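Local coordinates for carbohydrate deacetylase Agd3 (Neosartorya fumigata, PDB 6NWZ), which probably removes N-acetyl groups from galactosaminogalactan, an exopolysaccharide of the fungal biofilm, as a metal-binding carbohydrate esterase, at residues S38-P50 / Q230-G244. Residues are numbered along the deposited sequence; the frame is centred on the assembly and turned at random.
Sequences SSATSGLNAYGIP and QHAWITWLTRGLYAG
Tyr47 pushes its ring from the end of helix 34-47 across helix 224-237, and Ile234 CG2 stands over one face of it, 4.2 Å from the ring centroid and almost on the ring normal, a CH-pi contact. With CG beside its own backbone N (chi1 -81°), the tyrosine reaches His231 at the ring edge, where a hydrogen bond of 2.5 Å joins Tyr47 OH to His231 ND1. A histidine suits this buried spot because both ring nitrogens find partners, NE2 being hydrogen-bonded to Leu536 O. A water bridges Tyr47 OH and Thr235 OG1. Tyr47 and Tyr242 form an offset edge-to-face pair, planes at 76°, completing an aromatic cluster.

Glycines let the backbones draw together: Gly48 CA and Gly244 CA are 4.6 Å apart, and Gly43 has no CB to collide with Gln230 OE1 and Ile234 CD1. Ile49 packs its CD1 over the Tyr242 ring and 3.8 Å from Ile234 CG2.

The looser side lies at partly exposed Pro50, which merely rests its CD 4.2 Å from Ala243 CB.

Gly48, at positive phi, closes helix 34-47 in a Schellman motif, turning the chain toward strand 51-55. Segments 38-47 and 230-237 cross at -68°, with loop 242-244 packed against the end of the first helix. Leu44 and Trp233 reach strands 22-31 and 115-119, helix-on-sheet packing consistent with the core of the Agd3 CBM87 carbohydrate-binding region.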
loop_
_atom_site.group_PDB
_atom_site.type_symbol
_atom_site.label_atom_id
_atom_site.label_comp_id
_atom_site.label_asym_id
_atom_site.label_seq_id
_atom_site.Cartn_x
_atom_site.Cartn_y
_atom_site.Cartn_z
ATOM N N SER A 38 10.807 4.589 -14.116
ATOM C CA SER A 38 10.114 3.966 -12.994
ATOM C C SER A 38 9.606 4.998 -11.995
ATOM O O SER A 38 8.582 4.771 -11.341
ATOM C CB SER A 38 11.035 2.965 -12.303
ATOM O OG SER A 38 12.252 3.581 -11.922
ATOM N N SER A 39 10.301 6.130 -11.856
ATOM C CA SER A 39 9.832 7.173 -10.951
ATOM C C SER A 39 8.580 7.867 -11.464
ATOM O O SER A 39 7.939 8.594 -10.697
ATOM C CB SER A 39 10.936 8.201 -10.704
ATOM O OG SER A 39 12.011 7.625 -9.979
ATOM N N ALA A 40 8.216 7.655 -12.730
ATOM C CA ALA A 40 6.960 8.145 -13.279
ATOM C C ALA A 40 5.919 7.057 -13.486
ATOM O O ALA A 40 4.726 7.322 -13.328
ATOM C CB ALA A 40 7.199 8.853 -14.616
ATOM N N THR A 41 6.341 5.838 -13.832
ATOM C CA THR A 41 5.387 4.774 -14.123
ATOM C C THR A 41 4.851 4.118 -12.855
ATOM O O THR A 41 3.732 3.589 -12.867
ATOM C CB THR A 41 6.034 3.719 -15.022
ATOM O OG1 THR A 41 7.204 3.198 -14.380
ATOM C CG2 THR A 41 6.432 4.329 -16.356
ATOM N N SER A 42 5.623 4.138 -11.765
ATOM C CA SER A 42 5.162 3.529 -10.522
ATOM C C SER A 42 3.897 4.208 -10.010
ATOM O O SER A 42 2.972 3.538 -9.532
ATOM C CB SER A 42 6.268 3.582 -9.466
ATOM O OG SER A 42 6.605 4.918 -9.125
ATOM N N GLY A 43 3.834 5.537 -10.103
ATOM C CA GLY A 43 2.641 6.240 -9.665
ATOM C C GLY A 43 1.449 5.981 -10.566
ATOM O O GLY A 43 0.334 5.761 -10.086
ATOM N N LEU A 44 1.668 6.005 -11.882
ATOM C CA LEU A 44 0.590 5.680 -12.808
ATOM C C LEU A 44 0.122 4.243 -12.617
ATOM O O LEU A 44 -1.082 3.965 -12.658
ATOM C CB LEU A 44 1.049 5.918 -14.246
ATOM C CG LEU A 44 1.495 7.342 -14.585
ATOM C CD1 LEU A 44 2.141 7.366 -15.953
ATOM C CD2 LEU A 44 0.323 8.306 -14.538
ATOM N N ASN A 45 1.062 3.319 -12.390
ATOM C CA ASN A 45 0.698 1.923 -12.156
ATOM C C ASN A 45 -0.115 1.774 -10.879
ATOM O O ASN A 45 -1.054 0.971 -10.820
ATOM C CB ASN A 45 1.959 1.056 -12.091
ATOM C CG ASN A 45 1.650 -0.429 -11.949
ATOM O OD1 ASN A 45 0.673 -0.931 -12.503
ATOM N ND2 ASN A 45 2.490 -1.140 -11.204
ATOM N N ALA A 46 0.235 2.540 -9.842
ATOM C CA ALA A 46 -0.498 2.463 -8.584
ATOM C C ALA A 46 -1.941 2.913 -8.765
ATOM O O ALA A 46 -2.867 2.285 -8.236
ATOM C CB ALA A 46 0.201 3.304 -7.517
ATOM N N TYR A 47 -2.151 4.000 -9.513
ATOM C CA TYR A 47 -3.506 4.447 -9.812
ATOM C C TYR A 47 -4.217 3.496 -10.762
ATOM O O TYR A 47 -5.450 3.422 -10.751
ATOM C CB TYR A 47 -3.483 5.846 -10.423
ATOM C CG TYR A 47 -3.360 6.978 -9.433
ATOM C CD1 TYR A 47 -2.153 7.245 -8.803
ATOM C CD2 TYR A 47 -4.444 7.798 -9.151
ATOM C CE1 TYR A 47 -2.032 8.290 -7.908
ATOM C CE2 TYR A 47 -4.335 8.846 -8.258
ATOM C CZ TYR A 47 -3.125 9.087 -7.639
ATOM O OH TYR A 47 -3.004 10.126 -6.749
ATOM N N GLY A 48 -3.466 2.766 -11.582
ATOM C CA GLY A 48 -4.051 1.977 -12.648
ATOM C C GLY A 48 -4.212 2.721 -13.951
ATOM O O GLY A 48 -4.978 2.275 -14.815
ATOM N N ILE A 49 -3.514 3.840 -14.119
ATOM C CA ILE A 49 -3.632 4.704 -15.292
ATOM C C ILE A 49 -2.826 4.115 -16.442
ATOM O O ILE A 49 -1.614 3.897 -16.297
ATOM C CB ILE A 49 -3.170 6.132 -14.969
ATOM C CG1 ILE A 49 -4.175 6.805 -14.030
ATOM C CG2 ILE A 49 -2.965 6.932 -16.248
ATOM C CD1 ILE A 49 -3.699 8.106 -13.444
ATOM N N PRO A 50 -3.449 3.834 -17.586
ATOM C CA PRO A 50 -2.694 3.293 -18.723
ATOM C C PRO A 50 -1.630 4.270 -19.203
ATOM O O PRO A 50 -1.863 5.477 -19.298
ATOM C CB PRO A 50 -3.772 3.066 -19.787
ATOM C CG PRO A 50 -5.042 2.940 -19.021
ATOM C CD PRO A 50 -4.899 3.844 -17.832
ATOM N N GLN A 230 4.138 12.907 -6.201
ATOM C CA GLN A 230 3.661 12.416 -7.490
ATOM C C GLN A 230 2.157 12.591 -7.646
ATOM O O GLN A 230 1.658 12.675 -8.774
ATOM C CB GLN A 230 4.046 10.951 -7.668
ATOM C CG GLN A 230 3.421 10.024 -6.652
ATOM C CD GLN A 230 3.854 8.588 -6.845
ATOM O OE1 GLN A 230 4.517 8.254 -7.830
ATOM N NE2 GLN A 230 3.487 7.728 -5.900
ATOM N N HIS A 231 1.422 12.664 -6.535
ATOM C CA HIS A 231 -0.022 12.843 -6.613
ATOM C C HIS A 231 -0.403 14.224 -7.127
ATOM O O HIS A 231 -1.524 14.410 -7.614
ATOM C CB HIS A 231 -0.647 12.583 -5.244
ATOM C CG HIS A 231 -0.382 11.207 -4.724
ATOM N ND1 HIS A 231 -0.994 10.086 -5.245
ATOM C CD2 HIS A 231 0.438 10.766 -3.741
ATOM C CE1 HIS A 231 -0.568 9.015 -4.599
ATOM N NE2 HIS A 231 0.302 9.400 -3.682
ATOM N N ALA A 232 0.504 15.194 -7.042
ATOM C CA ALA A 232 0.222 16.507 -7.606
ATOM C C ALA A 232 0.258 16.466 -9.129
ATOM O O ALA A 232 -0.695 16.889 -9.792
ATOM C CB ALA A 232 1.211 17.535 -7.059
ATOM N N TRP A 233 1.345 15.942 -9.709
ATOM C CA TRP A 233 1.464 16.000 -11.162
ATOM C C TRP A 233 0.573 14.977 -11.855
ATOM O O TRP A 233 0.145 15.214 -12.988
ATOM C CB TRP A 233 2.929 15.846 -11.603
ATOM C CG TRP A 233 3.590 14.503 -11.398
ATOM C CD1 TRP A 233 4.468 14.170 -10.408
ATOM C CD2 TRP A 233 3.467 13.337 -12.232
ATOM N NE1 TRP A 233 4.881 12.867 -10.558
ATOM C CE2 TRP A 233 4.282 12.333 -11.669
ATOM C CE3 TRP A 233 2.738 13.041 -13.389
ATOM C CZ2 TRP A 233 4.389 11.057 -12.222
ATOM C CZ3 TRP A 233 2.843 11.769 -13.937
ATOM C CH2 TRP A 233 3.663 10.795 -13.353
ATOM N N ILE A 234 0.260 13.858 -11.198
ATOM C CA ILE A 234 -0.670 12.897 -11.787
ATOM C C ILE A 234 -2.074 13.487 -11.857
ATOM O O ILE A 234 -2.743 13.418 -12.895
ATOM C CB ILE A 234 -0.656 11.574 -11.002
ATOM C CG1 ILE A 234 0.697 10.878 -11.159
ATOM C CG2 ILE A 234 -1.791 10.670 -11.469
ATOM C CD1 ILE A 234 0.813 9.598 -10.371
ATOM N N THR A 235 -2.543 14.075 -10.750
ATOM C CA THR A 235 -3.876 14.672 -10.738
ATOM C C THR A 235 -3.966 15.840 -11.711
ATOM O O THR A 235 -4.989 16.027 -12.379
ATOM C CB THR A 235 -4.239 15.139 -9.328
ATOM O OG1 THR A 235 -4.031 14.076 -8.390
ATOM C CG2 THR A 235 -5.695 15.569 -9.277
ATOM N N TRP A 236 -2.905 16.645 -11.796
ATOM C CA TRP A 236 -2.910 17.777 -12.716
ATOM C C TRP A 236 -2.827 17.312 -14.164
ATOM O O TRP A 236 -3.520 17.851 -15.035
ATOM C CB TRP A 236 -1.754 18.722 -12.387
ATOM C CG TRP A 236 -1.673 19.915 -13.289
ATOM C CD1 TRP A 236 -2.369 21.082 -13.166
ATOM C CD2 TRP A 236 -0.845 20.064 -14.452
ATOM N NE1 TRP A 236 -2.030 21.946 -14.179
ATOM C CE2 TRP A 236 -1.097 21.344 -14.983
ATOM C CE3 TRP A 236 0.080 19.237 -15.096
ATOM C CZ2 TRP A 236 -0.459 21.819 -16.127
ATOM C CZ3 TRP A 236 0.716 19.712 -16.233
ATOM C CH2 TRP A 236 0.441 20.991 -16.735
ATOM N N LEU A 237 -1.984 16.310 -14.442
ATOM C CA LEU A 237 -1.824 15.844 -15.816
ATOM C C LEU A 237 -3.114 15.258 -16.366
ATOM O O LEU A 237 -3.391 15.388 -17.562
ATOM C CB LEU A 237 -0.708 14.804 -15.896
ATOM C CG LEU A 237 -0.315 14.314 -17.283
ATOM C CD1 LEU A 237 0.223 15.473 -18.098
ATOM C CD2 LEU A 237 0.719 13.212 -17.161
ATOM N N THR A 238 -3.909 14.609 -15.521
ATOM C CA THR A 238 -5.144 13.973 -15.953
ATOM C C THR A 238 -6.370 14.845 -15.725
ATOM O O THR A 238 -7.483 14.413 -16.043
ATOM C CB THR A 238 -5.335 12.634 -15.230
ATOM O OG1 THR A 238 -5.514 12.871 -13.830
ATOM C CG2 THR A 238 -4.131 11.729 -15.436
ATOM N N ARG A 239 -6.198 16.050 -15.179
ATOM C CA ARG A 239 -7.299 16.921 -14.769
ATOM C C ARG A 239 -8.268 16.225 -13.813
ATOM O O ARG A 239 -9.442 16.599 -13.735
ATOM C CB ARG A 239 -8.062 17.468 -15.983
ATOM C CG ARG A 239 -7.259 18.428 -16.846
ATOM C CD ARG A 239 -8.043 18.854 -18.074
ATOM N NE ARG A 239 -7.390 19.946 -18.786
ATOM C CZ ARG A 239 -6.481 19.774 -19.740
ATOM N NH1 ARG A 239 -6.113 18.549 -20.089
ATOM N NH2 ARG A 239 -5.940 20.823 -20.341
ATOM N N GLY A 240 -7.801 15.219 -13.072
ATOM C CA GLY A 240 -8.661 14.455 -12.192
ATOM C C GLY A 240 -9.563 13.448 -12.873
ATOM O O GLY A 240 -10.435 12.873 -12.212
ATOM N N LEU A 241 -9.382 13.209 -14.169
ATOM C CA LEU A 241 -10.237 12.315 -14.942
ATOM C C LEU A 241 -9.357 11.267 -15.607
ATOM O O LEU A 241 -8.494 11.608 -16.424
ATOM C CB LEU A 241 -11.036 13.106 -15.981
ATOM C CG LEU A 241 -12.024 12.373 -16.885
ATOM C CD1 LEU A 241 -13.132 11.733 -16.065
ATOM C CD2 LEU A 241 -12.595 13.351 -17.897
ATOM N N TYR A 242 -9.569 9.998 -15.259
ATOM C CA TYR A 242 -8.682 8.936 -15.721
ATOM C C TYR A 242 -9.314 7.579 -15.451
ATOM O O TYR A 242 -10.217 7.443 -14.620
ATOM C CB TYR A 242 -7.309 9.017 -15.041
ATOM C CG TYR A 242 -7.377 9.009 -13.529
ATOM C CD1 TYR A 242 -7.380 7.817 -12.817
ATOM C CD2 TYR A 242 -7.447 10.198 -12.814
ATOM C CE1 TYR A 242 -7.449 7.810 -11.436
ATOM C CE2 TYR A 242 -7.517 10.202 -11.437
ATOM C CZ TYR A 242 -7.516 9.007 -10.753
ATOM O OH TYR A 242 -7.585 9.018 -9.381
ATOM N N ALA A 243 -8.820 6.575 -16.165
ATOM C CA ALA A 243 -9.149 5.186 -15.866
ATOM C C ALA A 243 -8.238 4.754 -14.726
ATOM O O ALA A 243 -7.053 4.483 -14.928
ATOM C CB ALA A 243 -8.972 4.307 -17.098
ATOM N N GLY A 244 -8.779 4.718 -13.516
ATOM C CA GLY A 244 -7.968 4.354 -12.375
ATOM C C GLY A 244 -8.757 4.466 -11.093
ATOM O O GLY A 244 -9.984 4.591 -11.104
HETATM O O HOH W 1 -5.288 12.169 -6.648
#